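Local coordinates for uncharacterized protein (PDB 3IDU) that is of unknown function but binds two manganese ions through its CARDB domain, an all-beta module of a longer archaeal protein, at residues 13-25 with 37-49. Numbering follows the deposited sequence.
Sequences TFEFPDLTVEIKG and YEVHVKNLGGIGV. With MN (manganese (II) ion), chain C.
With CG of Asn43 anti to the backbone N (chi1 178°), its amide comes up against segment 13-25, and OD1 takes the N-H of Asp18 at 2.9 Å in a nearly straight bond. Gly45 N reaches the same oxygen from the opposite face of the amide plane, closing an Asx turn, while Asn43 ND2 bonds Ile47 O, which lies in that plane, at 2.8 Å. Two bonds at OD1 and at least one at ND2 thus fix the rotation of this buried amide; an alanine here would probably leave Asp18 N without its acceptor and set the 43-47 turn free to shift. Asp18 O receives Leu44 N at 2.8 Å. The Asp18 carboxylate, with CG likewise opposite the main-chain N (chi1 -174°), points to a manganese ion, bound by Asp18 OD1 at 2.3 Å and by Leu19 O; Glu104, Asn106, Asn109 and Asn110 complete the site. Pro17 lays CB against Val49 CG2 at 3.6 Å, the two side chains crossing at about a right angle, and Leu19 CD2 meets the same methyl tip to tip. Beyond the turn, strands 19-24 and 37-43 run antiparallel, with Thr20-Lys42, Glu22-His40 and Lys24-Glu38 as hydrogen-bonded pairs, the Glu22 N to His40 O bond being weak. On the face carrying these pairs, the extended Lys24 crosses His40 at about a right angle, CE over one ring face and CD 4.1 Å from the ring centroid in an off-centre CH-pi contact; His40 ND1 is hydrogen-bonded to Glu75 OE1. Thr20 CG2 packs on Lys42 CB at 3.7 Å, and its OG1 is hydrogen-bonded to Asn109 O. On the other face, Val21 and Ile23 meet strands 88-96 and 111-118 inside an immunoglobulin-like beta sandwich, consistent with the E-set clan; strand 35-43 is the middle strand of its sheet, flanked by 19-24 and 75-82.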
loop_
_atom_site.group_PDB
_atom_site.type_symbol
_atom_site.label_atom_id
_atom_site.label_comp_id
_atom_site.label_asym_id
_atom_site.label_seq_id
_atom_site.Cartn_x
_atom_site.Cartn_y
_atom_site.Cartn_z
ATOM N N THR A 13 12.262 19.242 3.967
ATOM C CA THR A 13 12.711 19.013 2.597
ATOM C C THR A 13 11.532 18.941 1.629
ATOM O O THR A 13 10.514 18.313 1.918
ATOM C CB THR A 13 13.510 17.705 2.484
ATOM O OG1 THR A 13 13.927 17.514 1.125
ATOM C CG2 THR A 13 12.658 16.527 2.925
ATOM N N PHE A 14 11.682 19.590 0.479
ATOM C CA PHE A 14 10.643 19.611 -0.543
ATOM C C PHE A 14 11.247 19.320 -1.906
ATOM O O PHE A 14 10.586 19.464 -2.930
ATOM C CB PHE A 14 9.958 20.978 -0.571
ATOM C CG PHE A 14 9.090 21.242 0.621
ATOM C CD1 PHE A 14 7.917 20.520 0.813
ATOM C CD2 PHE A 14 9.447 22.207 1.559
ATOM C CE1 PHE A 14 7.108 20.753 1.919
ATOM C CE2 PHE A 14 8.646 22.448 2.671
ATOM C CZ PHE A 14 7.473 21.718 2.852
ATOM N N GLU A 15 12.503 18.900 -1.914
ATOM C CA GLU A 15 13.177 18.616 -3.168
ATOM C C GLU A 15 13.046 17.172 -3.633
ATOM O O GLU A 15 13.588 16.810 -4.674
ATOM C CB GLU A 15 14.657 18.989 -3.058
ATOM C CG GLU A 15 14.907 20.450 -2.708
ATOM C CD GLU A 15 14.238 21.403 -3.678
ATOM O OE1 GLU A 15 14.376 21.205 -4.905
ATOM O OE2 GLU A 15 13.577 22.356 -3.215
ATOM N N PHE A 16 12.331 16.342 -2.874
ATOM C CA PHE A 16 12.160 14.937 -3.257
ATOM C C PHE A 16 10.799 14.371 -2.922
ATOM O O PHE A 16 10.166 14.781 -1.951
ATOM C CB PHE A 16 13.159 14.024 -2.536
ATOM C CG PHE A 16 14.592 14.376 -2.755
ATOM C CD1 PHE A 16 15.226 15.302 -1.934
ATOM C CD2 PHE A 16 15.320 13.754 -3.757
ATOM C CE1 PHE A 16 16.572 15.603 -2.108
ATOM C CE2 PHE A 16 16.664 14.045 -3.943
ATOM C CZ PHE A 16 17.296 14.973 -3.114
ATOM N N PRO A 17 10.326 13.412 -3.726
ATOM C CA PRO A 17 9.024 12.851 -3.380
ATOM C C PRO A 17 9.334 11.769 -2.342
ATOM O O PRO A 17 10.501 11.499 -2.063
ATOM C CB PRO A 17 8.537 12.258 -4.709
ATOM C CG PRO A 17 9.810 11.824 -5.374
ATOM C CD PRO A 17 10.775 12.964 -5.057
ATOM N N ASP A 18 8.306 11.194 -1.731
ATOM C CA ASP A 18 8.510 10.086 -0.806
ATOM C C ASP A 18 7.238 9.277 -0.775
ATOM O O ASP A 18 6.249 9.652 -0.149
ATOM C CB ASP A 18 8.866 10.508 0.624
ATOM C CG ASP A 18 9.200 9.299 1.501
ATOM O OD1 ASP A 18 9.248 8.181 0.946
ATOM O OD2 ASP A 18 9.416 9.444 2.724
ATOM N N LEU A 19 7.282 8.161 -1.478
ATOM C CA LEU A 19 6.151 7.271 -1.577
ATOM C C LEU A 19 6.064 6.340 -0.384
ATOM O O LEU A 19 7.072 5.830 0.091
ATOM C CB LEU A 19 6.286 6.453 -2.854
ATOM C CG LEU A 19 6.321 7.298 -4.123
ATOM C CD1 LEU A 19 6.850 6.477 -5.290
ATOM C CD2 LEU A 19 4.917 7.809 -4.416
ATOM N N THR A 20 4.847 6.117 0.094
ATOM C CA THR A 20 4.634 5.220 1.216
ATOM C C THR A 20 3.317 4.485 0.999
ATOM O O THR A 20 2.460 4.948 0.247
ATOM C CB THR A 20 4.572 5.986 2.553
ATOM O OG1 THR A 20 4.744 5.061 3.636
ATOM C CG2 THR A 20 3.231 6.677 2.703
ATOM N N VAL A 21 3.158 3.343 1.654
ATOM C CA VAL A 21 1.935 2.558 1.526
ATOM C C VAL A 21 1.496 1.978 2.863
ATOM O O VAL A 21 2.318 1.684 3.732
ATOM C CB VAL A 21 2.107 1.382 0.538
ATOM C CG1 VAL A 21 2.255 1.898 -0.875
ATOM C CG2 VAL A 21 3.313 0.544 0.936
ATOM N N GLU A 22 0.185 1.815 3.011
ATOM C CA GLU A 22 -0.399 1.257 4.222
ATOM C C GLU A 22 -1.654 0.499 3.805
ATOM O O GLU A 22 -2.380 0.934 2.911
ATOM C CB GLU A 22 -0.783 2.369 5.201
ATOM C CG GLU A 22 -0.766 1.936 6.659
ATOM C CD GLU A 22 -1.569 2.861 7.558
ATOM O OE1 GLU A 22 -1.559 4.084 7.320
ATOM O OE2 GLU A 22 -2.203 2.361 8.508
ATOM N N ILE A 23 -1.903 -0.636 4.449
ATOM C CA ILE A 23 -3.076 -1.451 4.146
ATOM C C ILE A 23 -4.069 -1.335 5.298
ATOM O O ILE A 23 -3.670 -1.321 6.460
ATOM C CB ILE A 23 -2.703 -2.937 4.007
ATOM C CG1 ILE A 23 -1.730 -3.130 2.843
ATOM C CG2 ILE A 23 -3.965 -3.771 3.827
ATOM C CD1 ILE A 23 -0.913 -4.403 2.952
ATOM N N LYS A 24 -5.354 -1.241 4.976
ATOM C CA LYS A 24 -6.387 -1.161 6.004
ATOM C C LYS A 24 -7.554 -2.068 5.643
ATOM O O LYS A 24 -7.974 -2.124 4.488
ATOM C CB LYS A 24 -6.885 0.278 6.173
ATOM C CG LYS A 24 -5.834 1.229 6.701
ATOM C CD LYS A 24 -6.451 2.525 7.192
ATOM C CE LYS A 24 -5.374 3.465 7.705
ATOM N NZ LYS A 24 -5.955 4.693 8.304
ATOM N N GLY A 25 -8.070 -2.785 6.633
ATOM C CA GLY A 25 -9.184 -3.683 6.391
ATOM C C GLY A 25 -9.316 -4.701 7.509
ATOM O O GLY A 25 -8.563 -4.643 8.476
ATOM N N TYR A 37 -10.642 -4.315 1.295
ATOM C CA TYR A 37 -9.437 -3.717 1.860
ATOM C C TYR A 37 -9.097 -2.420 1.157
ATOM O O TYR A 37 -9.559 -2.166 0.049
ATOM C CB TYR A 37 -8.246 -4.671 1.743
ATOM C CG TYR A 37 -8.346 -5.890 2.629
ATOM C CD1 TYR A 37 -9.085 -7.006 2.237
ATOM C CD2 TYR A 37 -7.728 -5.913 3.876
ATOM C CE1 TYR A 37 -9.202 -8.119 3.072
ATOM C CE2 TYR A 37 -7.839 -7.015 4.716
ATOM C CZ TYR A 37 -8.577 -8.113 4.310
ATOM O OH TYR A 37 -8.697 -9.196 5.150
ATOM N N GLU A 38 -8.293 -1.592 1.812
ATOM C CA GLU A 38 -7.889 -0.328 1.220
ATOM C C GLU A 38 -6.382 -0.171 1.285
ATOM O O GLU A 38 -5.755 -0.463 2.305
ATOM C CB GLU A 38 -8.542 0.852 1.946
ATOM C CG GLU A 38 -10.056 0.778 2.042
ATOM C CD GLU A 38 -10.660 2.044 2.614
ATOM O OE1 GLU A 38 -10.160 2.526 3.653
ATOM O OE2 GLU A 38 -11.641 2.554 2.031
ATOM N N VAL A 39 -5.804 0.278 0.180
ATOM C CA VAL A 39 -4.375 0.516 0.124
ATOM C C VAL A 39 -4.227 2.032 0.084
ATOM O O VAL A 39 -4.685 2.679 -0.854
ATOM C CB VAL A 39 -3.744 -0.103 -1.140
ATOM C CG1 VAL A 39 -2.258 0.222 -1.183
ATOM C CG2 VAL A 39 -3.949 -1.623 -1.135
ATOM N N HIS A 40 -3.625 2.593 1.129
ATOM C CA HIS A 40 -3.414 4.032 1.215
ATOM C C HIS A 40 -2.008 4.360 0.719
ATOM O O HIS A 40 -1.022 4.024 1.371
ATOM C CB HIS A 40 -3.578 4.508 2.664
ATOM C CG HIS A 40 -4.980 4.397 3.179
ATOM N ND1 HIS A 40 -5.692 5.484 3.637
ATOM C CD2 HIS A 40 -5.813 3.333 3.276
ATOM C CE1 HIS A 40 -6.905 5.095 3.992
ATOM N NE2 HIS A 40 -7.004 3.795 3.782
ATOM N N VAL A 41 -1.923 5.002 -0.442
ATOM C CA VAL A 41 -0.631 5.367 -1.020
ATOM C C VAL A 41 -0.469 6.877 -0.895
ATOM O O VAL A 41 -1.353 7.642 -1.288
ATOM C CB VAL A 41 -0.538 4.920 -2.506
ATOM C CG1 VAL A 41 -1.568 5.662 -3.346
ATOM C CG2 VAL A 41 0.866 5.152 -3.041
ATOM N N LYS A 42 0.656 7.311 -0.333
ATOM C CA LYS A 42 0.883 8.736 -0.140
ATOM C C LYS A 42 2.232 9.201 -0.657
ATOM O O LYS A 42 3.170 8.414 -0.782
ATOM C CB LYS A 42 0.786 9.069 1.353
ATOM C CG LYS A 42 -0.386 8.385 2.046
ATOM C CD LYS A 42 -0.328 8.491 3.561
ATOM C CE LYS A 42 -0.721 9.876 4.049
ATOM N NZ LYS A 42 -0.891 9.907 5.539
ATOM N N ASN A 43 2.308 10.487 -0.977
ATOM C CA ASN A 43 3.554 11.100 -1.408
ATOM C C ASN A 43 3.791 12.157 -0.345
ATOM O O ASN A 43 3.134 13.194 -0.340
ATOM C CB ASN A 43 3.427 11.779 -2.771
ATOM C CG ASN A 43 4.716 12.464 -3.193
ATOM O OD1 ASN A 43 5.734 12.376 -2.501
ATOM N ND2 ASN A 43 4.682 13.143 -4.337
ATOM N N LEU A 44 4.713 11.883 0.569
ATOM C CA LEU A 44 5.010 12.817 1.646
ATOM C C LEU A 44 5.914 13.956 1.191
ATOM O O LEU A 44 6.088 14.932 1.920
ATOM C CB LEU A 44 5.691 12.078 2.797
ATOM C CG LEU A 44 5.020 10.791 3.275
ATOM C CD1 LEU A 44 5.892 10.115 4.326
ATOM C CD2 LEU A 44 3.643 11.102 3.829
ATOM N N GLY A 45 6.475 13.827 -0.009
ATOM C CA GLY A 45 7.393 14.831 -0.525
ATOM C C GLY A 45 6.819 16.058 -1.207
ATOM O O GLY A 45 5.614 16.155 -1.430
ATOM N N GLY A 46 7.706 16.991 -1.549
ATOM C CA GLY A 46 7.297 18.227 -2.201
ATOM C C GLY A 46 7.363 18.182 -3.719
ATOM O O GLY A 46 7.070 19.174 -4.392
ATOM N N ILE A 47 7.764 17.034 -4.255
ATOM C CA ILE A 47 7.850 16.840 -5.698
ATOM C C ILE A 47 6.857 15.744 -6.047
ATOM O O ILE A 47 6.753 14.750 -5.331
ATOM C CB ILE A 47 9.265 16.405 -6.126
ATOM C CG1 ILE A 47 10.274 17.486 -5.744
ATOM C CG2 ILE A 47 9.297 16.137 -7.623
ATOM C CD1 ILE A 47 10.048 18.818 -6.427
ATOM N N GLY A 48 6.113 15.937 -7.129
ATOM C CA GLY A 48 5.129 14.945 -7.519
ATOM C C GLY A 48 5.699 13.719 -8.210
ATOM O O GLY A 48 6.874 13.681 -8.590
ATOM N N VAL A 49 4.844 12.712 -8.366
ATOM C CA VAL A 49 5.200 11.462 -9.014
ATOM C C VAL A 49 4.177 11.197 -10.108
ATOM O O VAL A 49 3.080 10.722 -9.839
ATOM C CB VAL A 49 5.175 10.292 -8.011
ATOM C CG1 VAL A 49 5.503 8.991 -8.723
ATOM C CG2 VAL A 49 6.191 10.563 -6.891
HETATM MN MN MN C . 9.302 5.935 0.276
#